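Local coordinates for protein homospermidine synthase (Legionella pneumophila subsp. pneumophila str. Philadelphia 1, PDB 2PH5) that binds NAD in a Rossmann-type domain and probably makes the polyamine homospermidine, at residues Y73-N84 and A98-A108; T151-L162 and Q395-W406. All coordinates share one frame; numbering follows the deposited sequence.

Contact 1 (Y73-N84 and A98-A108); sequences YLEVIGSTLEEN and ALIILCNQKGA
Leu102 reaches from helix 96-106 into the turns that follow Tyr73, and its two methyls divide the work. CD1 meets Leu74 CD2 at 3.6 Å, the two leucines crossing at a slant. CD2 sits 3.7 Å from Ile77 CG2 and also touches the rim of the Tyr73 ring, close to the ring plane. CG lies opposite the backbone N (chi1 175°), and chi2 then turns CD1 toward Leu74 and CD2 toward Ile77. Gly78 passes this leucine with bare backbone. Further along the ring, Tyr73 OH lies 3.7 Å from Ala98 CB. The contact belongs to the Rossmann-type NAD domain. Here the short helix 73-76 and the turns after it lie beside helix 96-106, with strand 86-89 between them in sequence. Leu81 is the second main residue. Its CD1 meets Cys103 SG at 3.8 Å and CD2 leans on Ala108 CB, while Leu87 and Val17 of the central sheet lie beneath. Lys106 runs over the backbone of 78-81. Its CG is 3.2 Å from Leu81 O and its CE 3.5 Å from Gly78 O, so the aliphatic part of the chain makes much of the contact. A Schellman motif with positive phi at Gly107 ends the helix. The carbonyl O of Gly107 then accepts a bond from Asn84 N (2.9 Å, 168° at the hydrogen).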
loop_
_atom_site.group_PDB
_atom_site.type_symbol
_atom_site.label_atom_id
_atom_site.label_comp_id
_atom_site.label_asym_id
_atom_site.label_seq_id
_atom_site.Cartn_x
_atom_site.Cartn_y
_atom_site.Cartn_z
ATOM N N TYR A 73 -20.331 -1.108 37.284
ATOM C CA TYR A 73 -19.631 -2.377 37.121
ATOM C C TYR A 73 -19.638 -3.251 38.371
ATOM O O TYR A 73 -19.727 -4.473 38.264
ATOM C CB TYR A 73 -18.196 -2.140 36.636
ATOM C CG TYR A 73 -17.177 -1.866 37.718
ATOM C CD1 TYR A 73 -16.457 -2.906 38.316
ATOM C CD2 TYR A 73 -16.902 -0.566 38.117
ATOM C CE1 TYR A 73 -15.484 -2.650 39.278
ATOM C CE2 TYR A 73 -15.936 -0.300 39.075
ATOM C CZ TYR A 73 -15.227 -1.340 39.648
ATOM O OH TYR A 73 -14.243 -1.043 40.565
ATOM N N LEU A 74 -19.548 -2.639 39.549
ATOM C CA LEU A 74 -19.546 -3.418 40.782
ATOM C C LEU A 74 -20.825 -4.215 40.970
ATOM O O LEU A 74 -20.790 -5.352 41.441
ATOM C CB LEU A 74 -19.324 -2.522 42.004
ATOM C CG LEU A 74 -17.860 -2.244 42.374
ATOM C CD1 LEU A 74 -17.784 -1.451 43.683
ATOM C CD2 LEU A 74 -17.123 -3.561 42.532
ATOM N N GLU A 75 -21.957 -3.631 40.595
ATOM C CA GLU A 75 -23.225 -4.328 40.751
ATOM C C GLU A 75 -23.566 -5.215 39.560
ATOM O O GLU A 75 -23.916 -6.379 39.734
ATOM C CB GLU A 75 -24.357 -3.330 40.997
ATOM C CG GLU A 75 -25.696 -3.990 41.299
ATOM C CD GLU A 75 -26.708 -3.027 41.896
ATOM O OE1 GLU A 75 -27.847 -3.462 42.188
ATOM O OE2 GLU A 75 -26.368 -1.834 42.078
ATOM N N VAL A 76 -23.455 -4.673 38.354
ATOM C CA VAL A 76 -23.769 -5.439 37.153
ATOM C C VAL A 76 -22.894 -6.680 37.007
ATOM O O VAL A 76 -23.403 -7.792 36.857
ATOM C CB VAL A 76 -23.614 -4.577 35.884
ATOM C CG1 VAL A 76 -23.940 -5.399 34.658
ATOM C CG2 VAL A 76 -24.529 -3.368 35.959
ATOM N N ILE A 77 -21.580 -6.482 37.048
ATOM C CA ILE A 77 -20.620 -7.575 36.910
ATOM C C ILE A 77 -20.516 -8.378 38.204
ATOM O O ILE A 77 -20.439 -9.604 38.181
ATOM C CB ILE A 77 -19.211 -7.036 36.549
ATOM C CG1 ILE A 77 -19.272 -6.213 35.259
ATOM C CG2 ILE A 77 -18.230 -8.186 36.412
ATOM C CD1 ILE A 77 -19.742 -6.991 34.043
ATOM N N GLY A 78 -20.511 -7.673 39.330
ATOM C CA GLY A 78 -20.404 -8.334 40.617
ATOM C C GLY A 78 -21.504 -9.341 40.910
ATOM O O GLY A 78 -21.240 -10.412 41.445
ATOM N N SER A 79 -22.741 -9.010 40.558
ATOM C CA SER A 79 -23.861 -9.905 40.819
ATOM C C SER A 79 -23.912 -11.074 39.863
ATOM O O SER A 79 -24.795 -11.928 39.957
ATOM C CB SER A 79 -25.178 -9.140 40.734
ATOM O OG SER A 79 -25.213 -8.124 41.718
ATOM N N THR A 80 -22.961 -11.123 38.945
ATOM C CA THR A 80 -22.954 -12.192 37.974
ATOM C C THR A 80 -21.855 -13.217 38.242
ATOM O O THR A 80 -21.823 -14.272 37.611
ATOM C CB THR A 80 -22.802 -11.610 36.557
ATOM O OG1 THR A 80 -23.382 -12.510 35.614
ATOM C CG2 THR A 80 -21.335 -11.401 36.218
ATOM N N LEU A 81 -20.970 -12.910 39.190
ATOM C CA LEU A 81 -19.859 -13.804 39.538
ATOM C C LEU A 81 -19.917 -14.438 40.928
ATOM O O LEU A 81 -20.017 -13.741 41.935
ATOM C CB LEU A 81 -18.531 -13.059 39.409
ATOM C CG LEU A 81 -18.107 -12.690 38.001
ATOM C CD1 LEU A 81 -16.868 -11.820 38.083
ATOM C CD2 LEU A 81 -17.857 -13.948 37.177
ATOM N N GLU A 82 -19.830 -15.765 40.969
ATOM C CA GLU A 82 -19.844 -16.523 42.221
ATOM C C GLU A 82 -18.449 -17.133 42.381
ATOM O O GLU A 82 -17.663 -17.164 41.429
ATOM C CB GLU A 82 -20.899 -17.637 42.158
ATOM C CG GLU A 82 -21.772 -17.789 43.411
ATOM C CD GLU A 82 -22.974 -16.846 43.421
ATOM O OE1 GLU A 82 -23.817 -16.945 44.346
ATOM O OE2 GLU A 82 -23.079 -16.004 42.502
ATOM N N GLU A 83 -18.128 -17.624 43.570
ATOM C CA GLU A 83 -16.811 -18.207 43.781
ATOM C C GLU A 83 -16.515 -19.320 42.771
ATOM O O GLU A 83 -17.340 -20.207 42.547
ATOM C CB GLU A 83 -16.696 -18.728 45.218
ATOM C CG GLU A 83 -15.383 -19.436 45.510
ATOM C CD GLU A 83 -14.898 -19.226 46.937
ATOM O OE1 GLU A 83 -14.579 -18.062 47.296
ATOM O OE2 GLU A 83 -14.832 -20.223 47.698
ATOM N N ASN A 84 -15.340 -19.249 42.148
ATOM C CA ASN A 84 -14.902 -20.236 41.151
ATOM C C ASN A 84 -15.422 -20.019 39.734
ATOM O O ASN A 84 -15.140 -20.815 38.838
ATOM C CB ASN A 84 -15.255 -21.651 41.605
ATOM C CG ASN A 84 -14.560 -22.022 42.881
ATOM O OD1 ASN A 84 -13.329 -21.917 42.977
ATOM N ND2 ASN A 84 -15.336 -22.448 43.883
ATOM N N ALA A 98 -9.777 -2.793 37.445
ATOM C CA ALA A 98 -11.012 -2.789 38.211
ATOM C C ALA A 98 -11.680 -4.162 38.161
ATOM O O ALA A 98 -12.139 -4.670 39.185
ATOM C CB ALA A 98 -11.950 -1.707 37.681
ATOM N N LEU A 99 -11.729 -4.761 36.974
ATOM C CA LEU A 99 -12.336 -6.084 36.805
ATOM C C LEU A 99 -11.551 -7.161 37.569
ATOM O O LEU A 99 -12.137 -8.047 38.201
ATOM C CB LEU A 99 -12.397 -6.440 35.314
ATOM C CG LEU A 99 -13.641 -6.227 34.436
ATOM C CD1 LEU A 99 -14.663 -5.290 35.036
ATOM C CD2 LEU A 99 -13.157 -5.740 33.095
ATOM N N ILE A 100 -10.224 -7.073 37.508
ATOM C CA ILE A 100 -9.344 -8.018 38.187
ATOM C C ILE A 100 -9.612 -8.041 39.698
ATOM O O ILE A 100 -9.883 -9.096 40.276
ATOM C CB ILE A 100 -7.869 -7.665 37.895
ATOM C CG1 ILE A 100 -7.560 -8.045 36.435
ATOM C CG2 ILE A 100 -6.934 -8.341 38.905
ATOM C CD1 ILE A 100 -6.159 -7.660 35.940
ATOM N N ILE A 101 -9.550 -6.874 40.328
ATOM C CA ILE A 101 -9.809 -6.751 41.757
ATOM C C ILE A 101 -11.186 -7.332 42.091
ATOM O O ILE A 101 -11.320 -8.153 42.998
ATOM C CB ILE A 101 -9.752 -5.263 42.183
ATOM C CG1 ILE A 101 -8.304 -4.778 42.119
ATOM C CG2 ILE A 101 -10.340 -5.074 43.569
ATOM C CD1 ILE A 101 -8.168 -3.279 42.036
ATOM N N LEU A 102 -12.202 -6.908 41.346
ATOM C CA LEU A 102 -13.558 -7.389 41.561
ATOM C C LEU A 102 -13.628 -8.910 41.532
ATOM O O LEU A 102 -14.266 -9.521 42.389
ATOM C CB LEU A 102 -14.502 -6.821 40.499
ATOM C CG LEU A 102 -15.947 -7.352 40.543
ATOM C CD1 LEU A 102 -16.581 -7.059 41.906
ATOM C CD2 LEU A 102 -16.761 -6.697 39.429
ATOM N N CYS A 103 -12.979 -9.518 40.545
ATOM C CA CYS A 103 -12.991 -10.966 40.438
ATOM C C CYS A 103 -12.411 -11.616 41.678
ATOM O O CYS A 103 -12.951 -12.606 42.183
ATOM C CB CYS A 103 -12.209 -11.429 39.211
ATOM S SG CYS A 103 -13.121 -11.280 37.667
ATOM N N ASN A 104 -11.307 -11.059 42.166
ATOM C CA ASN A 104 -10.662 -11.595 43.359
ATOM C C ASN A 104 -11.632 -11.580 44.538
ATOM O O ASN A 104 -11.771 -12.571 45.256
ATOM C CB ASN A 104 -9.419 -10.777 43.708
ATOM C CG ASN A 104 -8.715 -11.298 44.943
ATOM O OD1 ASN A 104 -8.212 -12.428 44.958
ATOM N ND2 ASN A 104 -8.680 -10.480 45.993
ATOM N N GLN A 105 -12.297 -10.444 44.723
ATOM C CA GLN A 105 -13.261 -10.270 45.800
ATOM C C GLN A 105 -14.338 -11.339 45.705
ATOM O O GLN A 105 -14.803 -11.867 46.713
ATOM C CB GLN A 105 -13.910 -8.880 45.703
ATOM C CG GLN A 105 -12.937 -7.713 45.873
ATOM C CD GLN A 105 -13.545 -6.350 45.529
ATOM O OE1 GLN A 105 -12.939 -5.307 45.798
ATOM N NE2 GLN A 105 -14.735 -6.354 44.926
ATOM N N LYS A 106 -14.731 -11.653 44.479
ATOM C CA LYS A 106 -15.770 -12.643 44.251
ATOM C C LYS A 106 -15.218 -14.059 44.201
ATOM O O LYS A 106 -15.975 -15.026 44.117
ATOM C CB LYS A 106 -16.501 -12.311 42.951
ATOM C CG LYS A 106 -17.856 -11.634 43.140
ATOM C CD LYS A 106 -17.826 -10.428 44.067
ATOM C CE LYS A 106 -19.239 -9.911 44.289
ATOM N NZ LYS A 106 -20.120 -11.032 44.724
ATOM N N GLY A 107 -13.895 -14.173 44.269
ATOM C CA GLY A 107 -13.263 -15.476 44.213
ATOM C C GLY A 107 -13.382 -16.109 42.835
ATOM O O GLY A 107 -13.292 -17.332 42.706
ATOM N N ALA A 108 -13.579 -15.291 41.802
ATOM C CA ALA A 108 -13.712 -15.802 40.433
ATOM C C ALA A 108 -12.441 -15.656 39.586
ATOM O O ALA A 108 -11.626 -14.761 39.816
ATOM C CB ALA A 108 -14.884 -15.111 39.737
#

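Contact 2 (T151-L162 and Q395-W406); sequences TALITHGANPGL and QVVASMISGIIW. With NAD (nicotinamide-adenine-dinucleotide), chain C.
Helix 395-406 runs beside the chain that leaves strand 152-153 and turns into helix 158-162. The two short helical axes approach to 9.0 Å at 38°, and the backbones come nearest at Ala158 and Val396. Gly157 is the N-cap residue, and a wider pi-type turn with a cis peptide before Pro160 follows. Ser399 packs against this turn. Its CB lies 3.4 Å from Gly157 O, and its OG lies against Leu162 CB. The same OG donates to Gln395 O, almost in line with that carbonyl. The His156 ring points an edge at Ser399 O, which lies in the ring plane, 3.1 Å from both CD2 and NE2 of His156. Leu153 CD2 lies over one ring face, toward its rim, and also meets Gly403 CA at 3.6 Å. At the far end, the Thr151 and Trp406 side chains cross at about a right angle, CG2 touching CZ3. Val396 CG1 is 3.5 Å from NAD C4N, at the nicotinamide. The carboxamide of that ring is held by backbone: Asn159 N donates to O7N (2.8 Å), and N7N donates to Pro160 O (3.0 Å). Gripped at both its oxygen and its nitrogen, the carboxamide is probably restrained in rotation, with Val396 CG1 packed over one face of the nicotinamide ring at C4N.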
loop_
_atom_site.group_PDB
_atom_site.type_symbol
_atom_site.label_atom_id
_atom_site.label_comp_id
_atom_site.label_asym_id
_atom_site.label_seq_id
_atom_site.Cartn_x
_atom_site.Cartn_y
_atom_site.Cartn_z
ATOM N N THR A 151 -6.366 -16.440 40.418
ATOM C CA THR A 151 -5.597 -16.281 39.187
ATOM C C THR A 151 -6.230 -15.333 38.169
ATOM O O THR A 151 -7.434 -15.377 37.912
ATOM C CB THR A 151 -5.354 -17.648 38.507
ATOM O OG1 THR A 151 -4.613 -18.488 39.395
ATOM C CG2 THR A 151 -4.571 -17.481 37.212
ATOM N N ALA A 152 -5.397 -14.474 37.603
ATOM C CA ALA A 152 -5.837 -13.526 36.605
ATOM C C ALA A 152 -4.770 -13.492 35.520
ATOM O O ALA A 152 -3.742 -12.820 35.672
ATOM C CB ALA A 152 -6.006 -12.143 37.235
ATOM N N LEU A 153 -5.004 -14.246 34.450
ATOM C CA LEU A 153 -4.076 -14.333 33.323
ATOM C C LEU A 153 -4.293 -13.131 32.415
ATOM O O LEU A 153 -5.374 -12.957 31.859
ATOM C CB LEU A 153 -4.330 -15.625 32.532
ATOM C CG LEU A 153 -3.276 -16.039 31.494
ATOM C CD1 LEU A 153 -1.942 -16.276 32.193
ATOM C CD2 LEU A 153 -3.725 -17.299 30.769
ATOM N N ILE A 154 -3.267 -12.305 32.261
ATOM C CA ILE A 154 -3.395 -11.112 31.437
ATOM C C ILE A 154 -2.673 -11.172 30.096
ATOM O O ILE A 154 -1.739 -11.952 29.911
ATOM C CB ILE A 154 -2.913 -9.865 32.209
ATOM C CG1 ILE A 154 -1.457 -10.056 32.648
ATOM C CG2 ILE A 154 -3.811 -9.636 33.414
ATOM C CD1 ILE A 154 -0.863 -8.862 33.389
ATOM N N THR A 155 -3.126 -10.332 29.168
ATOM C CA THR A 155 -2.562 -10.236 27.826
ATOM C C THR A 155 -2.214 -11.599 27.261
ATOM O O THR A 155 -1.098 -11.810 26.786
ATOM C CB THR A 155 -1.290 -9.364 27.812
ATOM O OG1 THR A 155 -0.343 -9.889 28.748
ATOM C CG2 THR A 155 -1.620 -7.916 28.194
ATOM N N HIS A 156 -3.172 -12.522 27.308
ATOM C CA HIS A 156 -2.926 -13.863 26.805
ATOM C C HIS A 156 -3.706 -14.169 25.534
ATOM O O HIS A 156 -4.634 -14.975 25.545
ATOM C CB HIS A 156 -3.255 -14.901 27.876
ATOM C CG HIS A 156 -2.763 -16.276 27.547
ATOM N ND1 HIS A 156 -1.521 -16.733 27.927
ATOM C CD2 HIS A 156 -3.318 -17.267 26.811
ATOM C CE1 HIS A 156 -1.331 -17.946 27.439
ATOM N NE2 HIS A 156 -2.405 -18.292 26.756
ATOM N N GLY A 157 -3.331 -13.508 24.442
ATOM C CA GLY A 157 -3.982 -13.747 23.163
ATOM C C GLY A 157 -2.919 -14.346 22.265
ATOM O O GLY A 157 -1.999 -14.983 22.765
ATOM N N ALA A 158 -3.030 -14.155 20.954
ATOM C CA ALA A 158 -2.027 -14.687 20.043
ATOM C C ALA A 158 -0.766 -13.852 20.299
ATOM O O ALA A 158 0.315 -14.385 20.532
ATOM C CB ALA A 158 -2.492 -14.559 18.596
ATOM N N ASN A 159 -0.897 -12.535 20.237
ATOM C CA ASN A 159 0.230 -11.670 20.545
ATOM C C ASN A 159 -0.291 -10.313 20.964
ATOM O O ASN A 159 -0.936 -9.607 20.190
ATOM C CB ASN A 159 1.230 -11.530 19.378
ATOM C CG ASN A 159 0.649 -10.841 18.182
ATOM O OD1 ASN A 159 1.383 -10.291 17.361
ATOM N ND2 ASN A 159 -0.675 -10.879 18.054
ATOM N N PRO A 160 -0.022 -9.932 22.216
ATOM C CA PRO A 160 0.731 -10.688 23.222
ATOM C C PRO A 160 0.086 -12.016 23.606
ATOM O O PRO A 160 -1.129 -12.182 23.482
ATOM C CB PRO A 160 0.762 -9.734 24.400
ATOM C CG PRO A 160 -0.604 -9.123 24.317
ATOM C CD PRO A 160 -0.715 -8.792 22.836
ATOM N N GLY A 161 0.905 -12.952 24.087
ATOM C CA GLY A 161 0.383 -14.238 24.511
ATOM C C GLY A 161 1.121 -15.427 23.942
ATOM O O GLY A 161 2.207 -15.782 24.394
ATOM N N LEU A 162 0.506 -16.049 22.948
ATOM C CA LEU A 162 1.068 -17.202 22.283
ATOM C C LEU A 162 2.512 -16.942 21.874
ATOM O O LEU A 162 3.355 -17.840 21.927
ATOM C CB LEU A 162 0.233 -17.512 21.048
ATOM C CG LEU A 162 0.596 -18.739 20.228
ATOM C CD1 LEU A 162 0.517 -19.996 21.090
ATOM C CD2 LEU A 162 -0.368 -18.829 19.059
ATOM N N GLN A 395 -6.295 -18.036 15.673
ATOM C CA GLN A 395 -5.025 -18.136 16.370
ATOM C C GLN A 395 -5.119 -17.421 17.715
ATOM O O GLN A 395 -4.438 -17.788 18.676
ATOM C CB GLN A 395 -3.897 -17.534 15.531
ATOM C CG GLN A 395 -3.624 -18.269 14.247
ATOM C CD GLN A 395 -2.642 -17.524 13.354
ATOM O OE1 GLN A 395 -2.831 -16.347 13.057
ATOM N NE2 GLN A 395 -1.590 -18.210 12.920
ATOM N N VAL A 396 -5.987 -16.417 17.791
ATOM C CA VAL A 396 -6.147 -15.660 19.024
ATOM C C VAL A 396 -6.965 -16.411 20.061
ATOM O O VAL A 396 -6.598 -16.451 21.237
ATOM C CB VAL A 396 -6.821 -14.306 18.769
ATOM C CG1 VAL A 396 -6.724 -13.441 20.010
ATOM C CG2 VAL A 396 -6.182 -13.628 17.570
ATOM N N VAL A 397 -8.072 -17.007 19.632
ATOM C CA VAL A 397 -8.927 -17.730 20.558
ATOM C C VAL A 397 -8.328 -19.082 20.940
ATOM O O VAL A 397 -8.615 -19.617 22.016
ATOM C CB VAL A 397 -10.373 -17.893 19.981
ATOM C CG1 VAL A 397 -10.985 -16.517 19.758
ATOM C CG2 VAL A 397 -10.365 -18.685 18.684
ATOM N N ALA A 398 -7.482 -19.632 20.073
ATOM C CA ALA A 398 -6.837 -20.903 20.388
ATOM C C ALA A 398 -5.998 -20.674 21.651
ATOM O O ALA A 398 -6.035 -21.470 22.594
ATOM C CB ALA A 398 -5.951 -21.354 19.224
ATOM N N SER A 399 -5.276 -19.557 21.673
ATOM C CA SER A 399 -4.435 -19.189 22.808
ATOM C C SER A 399 -5.258 -18.936 24.072
ATOM O O SER A 399 -4.891 -19.366 25.171
ATOM C CB SER A 399 -3.632 -17.932 22.469
ATOM O OG SER A 399 -3.008 -18.078 21.204
HETATM N N MSE A 400 -6.371 -18.233 23.911
HETATM C CA MSE A 400 -7.236 -17.930 25.039
HETATM C C MSE A 400 -7.865 -19.165 25.666
HETATM O O MSE A 400 -7.825 -19.331 26.886
HETATM C CB MSE A 400 -8.332 -16.967 24.611
HETATM C CG MSE A 400 -7.786 -15.656 24.116
HETATM SE SE MSE A 400 -8.963 -14.226 24.579
HETATM C CE MSE A 400 -8.291 -13.890 26.369
ATOM N N ILE A 401 -8.446 -20.028 24.837
ATOM C CA ILE A 401 -9.075 -21.232 25.353
ATOM C C ILE A 401 -8.004 -22.048 26.083
ATOM O O ILE A 401 -8.310 -22.724 27.056
ATOM C CB ILE A 401 -9.732 -22.096 24.214
ATOM C CG1 ILE A 401 -10.738 -23.098 24.803
ATOM C CG2 ILE A 401 -8.664 -22.911 23.474
ATOM C CD1 ILE A 401 -11.944 -22.469 25.491
ATOM N N SER A 402 -6.751 -21.980 25.626
ATOM C CA SER A 402 -5.678 -22.721 26.293
ATOM C C SER A 402 -5.407 -22.059 27.638
ATOM O O SER A 402 -5.296 -22.734 28.660
ATOM C CB SER A 402 -4.386 -22.704 25.471
ATOM O OG SER A 402 -4.580 -23.197 24.162
ATOM N N GLY A 403 -5.288 -20.735 27.621
ATOM C CA GLY A 403 -5.046 -19.993 28.842
ATOM C C GLY A 403 -6.169 -20.191 29.844
ATOM O O GLY A 403 -5.925 -20.288 31.049
ATOM N N ILE A 404 -7.404 -20.252 29.348
ATOM C CA ILE A 404 -8.564 -20.452 30.210
ATOM C C ILE A 404 -8.453 -21.815 30.895
ATOM O O ILE A 404 -8.690 -21.935 32.094
ATOM C CB ILE A 404 -9.908 -20.377 29.398
ATOM C CG1 ILE A 404 -10.137 -18.944 28.900
ATOM C CG2 ILE A 404 -11.085 -20.832 30.265
ATOM C CD1 ILE A 404 -11.395 -18.758 28.042
ATOM N N ILE A 405 -8.083 -22.843 30.141
ATOM C CA ILE A 405 -7.946 -24.169 30.723
ATOM C C ILE A 405 -6.831 -24.190 31.762
ATOM O O ILE A 405 -6.928 -24.885 32.770
ATOM C CB ILE A 405 -7.624 -25.228 29.656
ATOM C CG1 ILE A 405 -8.736 -25.262 28.607
ATOM C CG2 ILE A 405 -7.474 -26.604 30.316
ATOM C CD1 ILE A 405 -8.362 -26.033 27.364
ATOM N N TRP A 406 -5.773 -23.425 31.508
ATOM C CA TRP A 406 -4.639 -23.369 32.421
ATOM C C TRP A 406 -5.055 -22.773 33.756
ATOM O O TRP A 406 -4.728 -23.303 34.815
ATOM C CB TRP A 406 -3.505 -22.522 31.830
ATOM C CG TRP A 406 -2.265 -22.517 32.684
ATOM C CD1 TRP A 406 -1.278 -23.471 32.711
ATOM C CD2 TRP A 406 -1.907 -21.547 33.676
ATOM N NE1 TRP A 406 -0.336 -23.149 33.659
ATOM C CE2 TRP A 406 -0.697 -21.977 34.266
ATOM C CE3 TRP A 406 -2.492 -20.358 34.126
ATOM C CZ2 TRP A 406 -0.059 -21.258 35.284
ATOM C CZ3 TRP A 406 -1.855 -19.639 35.146
ATOM C CH2 TRP A 406 -0.653 -20.094 35.709
HETATM P PA NAD C . -14.291 -5.336 19.393
HETATM O O1A NAD C . -14.275 -3.831 19.390
HETATM O O2A NAD C . -14.639 -6.035 18.126
HETATM O O5B NAD C . -15.280 -5.893 20.552
HETATM C C5B NAD C . -15.220 -5.359 21.872
HETATM C C4B NAD C . -16.592 -5.571 22.539
HETATM O O4B NAD C . -16.494 -4.988 23.820
HETATM C C3B NAD C . -17.764 -4.893 21.821
HETATM O O3B NAD C . -18.790 -5.846 21.537
HETATM C C2B NAD C . -18.225 -3.833 22.783
HETATM O O2B NAD C . -19.605 -3.548 22.748
HETATM C C1B NAD C . -17.708 -4.336 24.132
HETATM N N9A NAD C . -17.398 -3.297 25.122
HETATM C C8A NAD C . -16.943 -2.007 24.801
HETATM N N7A NAD C . -17.449 -1.080 25.640
HETATM C C5A NAD C . -18.248 -1.747 26.504
HETATM C C6A NAD C . -19.016 -1.306 27.581
HETATM N N6A NAD C . -19.080 -0.033 27.975
HETATM N N1A NAD C . -19.740 -2.266 28.273
HETATM C C2A NAD C . -19.718 -3.603 27.928
HETATM N N3A NAD C . -18.962 -4.063 26.876
HETATM C C4A NAD C . -18.248 -3.118 26.196
HETATM O O3 NAD C . -12.822 -5.757 19.800
HETATM P PN NAD C . -12.125 -7.173 20.086
HETATM O O1N NAD C . -10.857 -7.197 19.318
HETATM O O2N NAD C . -13.147 -8.252 19.844
HETATM O O5D NAD C . -11.890 -6.861 21.622
HETATM C C5D NAD C . -11.254 -7.703 22.551
HETATM C C4D NAD C . -9.839 -7.174 22.655
HETATM O O4D NAD C . -8.941 -8.226 22.422
HETATM C C3D NAD C . -9.028 -5.909 22.846
HETATM O O3D NAD C . -8.866 -5.593 24.220
HETATM C C2D NAD C . -7.724 -6.270 22.158
HETATM O O2D NAD C . -6.632 -5.509 22.590
HETATM C C1D NAD C . -7.603 -7.766 22.420
HETATM N N1N NAD C . -6.941 -8.576 21.370
HETATM C C2N NAD C . -5.814 -9.309 21.667
HETATM C C3N NAD C . -5.238 -10.082 20.636
HETATM C C7N NAD C . -4.027 -10.917 20.868
HETATM O O7N NAD C . -3.553 -11.646 19.807
HETATM N N7N NAD C . -3.426 -10.998 22.037
HETATM C C4N NAD C . -5.805 -10.106 19.322
HETATM C C5N NAD C . -6.958 -9.336 19.061
HETATM C C6N NAD C . -7.531 -8.578 20.064
#

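The two contacts follow one another along the chain: contact 1 closes at residue 108 before contact 2 opens at 151. Their centres are about 20 Å apart. Both border the seven-stranded parallel sheet, in which strands 86-89, 109-112 and 152-153 are neighbours. They also touch directly, Ile100 CD1 lying 4.0 Å from Ile154 CG2. Contact 1 is on the periphery of the NAD-binding domain, near the NAD-binding residues Ile68 and Ser91. Contact 2 lies deep in the molecule, its centre about 9 Å from the centre of the chain, where helix 391-408, from much later in the sequence, joins the nicotinamide site. The cofactor site is thus built from distant parts of the sequence.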